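Local coordinates for protein short chain dehydrogenase/reductase (Acinetobacter baumannii, PDB 4IUY) that probably catalyses the NAD(P)-dependent oxidation or reduction of a carbonyl or alcohol substrate, at residues D[165-170]-D[176-181]. Sequence-based numbering, arbitrary orientation. Where two conformers were deposited one is given.
Sequences SILSQS and SPYCAS
Ser165 and Tyr178 meet in what is probably the active site of this short-chain dehydrogenase; with Lys182, one helical turn on, and Asn136 they correspond by family motif to the Ser-Tyr-Lys triad and its Asn-containing tetrad, and so probably act as such. The serine meets the ring at its edge, OG lying near the ring plane 3.7 Å from Tyr178 CE2 and 3.8 Å from Tyr178 OH. Ser165 is held by an ST turn: its OG accepts from Leu167 N at 3.0 Å, with an N-H...O angle of 156°, which orients the hydroxyl oxygen. With CG anti to its own backbone N (chi1 -176°), Tyr178 sends its ring out from the helix until the phenol end reaches the serine. The side chain of Leu167 crosses that of Tyr178 at about a right angle, its CD1 coming obliquely to within 3.7 Å of Tyr178 CE2, while its CB packs 4.0 Å from Cys179 SG. Within the helix, Ser181 OG donates to the backbone Tyr178 O (2.8 Å) and also hydrogen-bonds Asn136 ND2 of helix 126-153. His187 of the second subunit hydrogen-bonds Ser170 O through NE2 and packs on Cys179. The contact thus joins the loop leaving strand 159-163 to the first turns of helix 176-196.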
loop_
_atom_site.group_PDB
_atom_site.type_symbol
_atom_site.label_atom_id
_atom_site.label_comp_id
_atom_site.label_asym_id
_atom_site.label_seq_id
_atom_site.Cartn_x
_atom_site.Cartn_y
_atom_site.Cartn_z
ATOM N N SER D 165 1.882 13.987 4.908
ATOM C CA SER D 165 2.914 13.594 5.864
ATOM C C SER D 165 3.201 12.120 5.605
ATOM O O SER D 165 2.314 11.371 5.180
ATOM C CB SER D 165 2.391 13.727 7.297
ATOM O OG SER D 165 3.283 13.146 8.241
ATOM N N ILE D 166 4.417 11.679 5.881
ATOM C CA ILE D 166 4.696 10.249 5.784
ATOM C C ILE D 166 3.893 9.494 6.826
ATOM O O ILE D 166 3.717 8.290 6.736
ATOM C CB ILE D 166 6.185 9.916 5.891
ATOM C CG1 ILE D 166 6.769 10.406 7.210
ATOM C CG2 ILE D 166 6.952 10.489 4.709
ATOM C CD1 ILE D 166 8.237 9.899 7.426
ATOM N N LEU D 167 3.388 10.225 7.810
ATOM C CA LEU D 167 2.503 9.649 8.817
ATOM C C LEU D 167 1.123 9.290 8.276
ATOM O O LEU D 167 0.283 8.775 8.991
ATOM C CB LEU D 167 2.375 10.583 10.014
ATOM C CG LEU D 167 3.692 10.640 10.803
ATOM C CD1 LEU D 167 3.538 11.518 12.002
ATOM C CD2 LEU D 167 4.172 9.224 11.221
ATOM N N SER D 168 0.882 9.577 7.010
ATOM C CA SER D 168 -0.352 9.145 6.391
ATOM C C SER D 168 -0.280 7.618 6.175
ATOM O O SER D 168 -1.306 6.973 6.055
ATOM C CB SER D 168 -0.584 9.894 5.081
ATOM O OG SER D 168 0.363 9.509 4.103
ATOM N N GLN D 169 0.934 7.049 6.159
ATOM C CA GLN D 169 1.088 5.593 6.025
ATOM C C GLN D 169 1.983 4.972 7.093
ATOM O O GLN D 169 1.846 3.814 7.399
ATOM C CB GLN D 169 1.635 5.208 4.645
ATOM C CG GLN D 169 0.796 5.663 3.453
ATOM C CD GLN D 169 1.339 5.136 2.131
ATOM O OE1 GLN D 169 2.407 5.550 1.665
ATOM N NE2 GLN D 169 0.614 4.210 1.530
ATOM N N SER D 170 2.923 5.737 7.622
ATOM C CA SER D 170 3.761 5.262 8.712
ATOM C C SER D 170 3.129 5.650 10.060
ATOM O O SER D 170 2.219 6.485 10.133
ATOM C CB SER D 170 5.148 5.891 8.611
ATOM O OG SER D 170 5.693 5.662 7.330
ATOM N N SER D 176 -1.851 9.914 17.369
ATOM C CA SER D 176 -2.949 9.165 16.747
ATOM C C SER D 176 -3.963 9.995 15.913
ATOM O O SER D 176 -4.288 9.610 14.785
ATOM C CB SER D 176 -3.633 8.232 17.766
ATOM O OG SER D 176 -3.698 8.826 19.049
ATOM N N PRO D 177 -4.460 11.128 16.447
ATOM C CA PRO D 177 -5.417 11.867 15.602
ATOM C C PRO D 177 -4.769 12.419 14.329
ATOM O O PRO D 177 -5.395 12.391 13.266
ATOM C CB PRO D 177 -5.888 13.023 16.511
ATOM C CG PRO D 177 -5.585 12.552 17.925
ATOM C CD PRO D 177 -4.312 11.756 17.778
ATOM N N TYR D 178 -3.515 12.851 14.431
ATOM C CA TYR D 178 -2.765 13.344 13.275
ATOM C C TYR D 178 -2.614 12.240 12.205
ATOM O O TYR D 178 -2.864 12.486 11.026
ATOM C CB TYR D 178 -1.408 13.852 13.743
ATOM C CG TYR D 178 -0.529 14.475 12.695
ATOM C CD1 TYR D 178 -0.580 15.849 12.449
ATOM C CD2 TYR D 178 0.402 13.705 11.981
ATOM C CE1 TYR D 178 0.237 16.432 11.526
ATOM C CE2 TYR D 178 1.227 14.289 11.050
ATOM C CZ TYR D 178 1.145 15.664 10.837
ATOM O OH TYR D 178 1.963 16.278 9.921
ATOM N N CYS D 179 -2.191 11.045 12.621
ATOM C CA CYS D 179 -2.080 9.893 11.706
ATOM C C CYS D 179 -3.406 9.562 11.040
ATOM O O CYS D 179 -3.448 9.316 9.836
ATOM C CB CYS D 179 -1.561 8.640 12.435
ATOM S SG CYS D 179 0.202 8.775 12.864
ATOM N N ALA D 180 -4.486 9.536 11.820
ATOM C CA ALA D 180 -5.791 9.225 11.236
ATOM C C ALA D 180 -6.176 10.275 10.170
ATOM O O ALA D 180 -6.647 9.930 9.079
ATOM C CB ALA D 180 -6.860 9.113 12.320
ATOM N N SER D 181 -5.965 11.554 10.493
ATOM C CA SER D 181 -6.373 12.637 9.613
ATOM C C SER D 181 -5.544 12.648 8.328
ATOM O O SER D 181 -6.089 12.835 7.228
ATOM C CB SER D 181 -6.321 13.984 10.357
ATOM O OG SER D 181 -4.988 14.348 10.691
#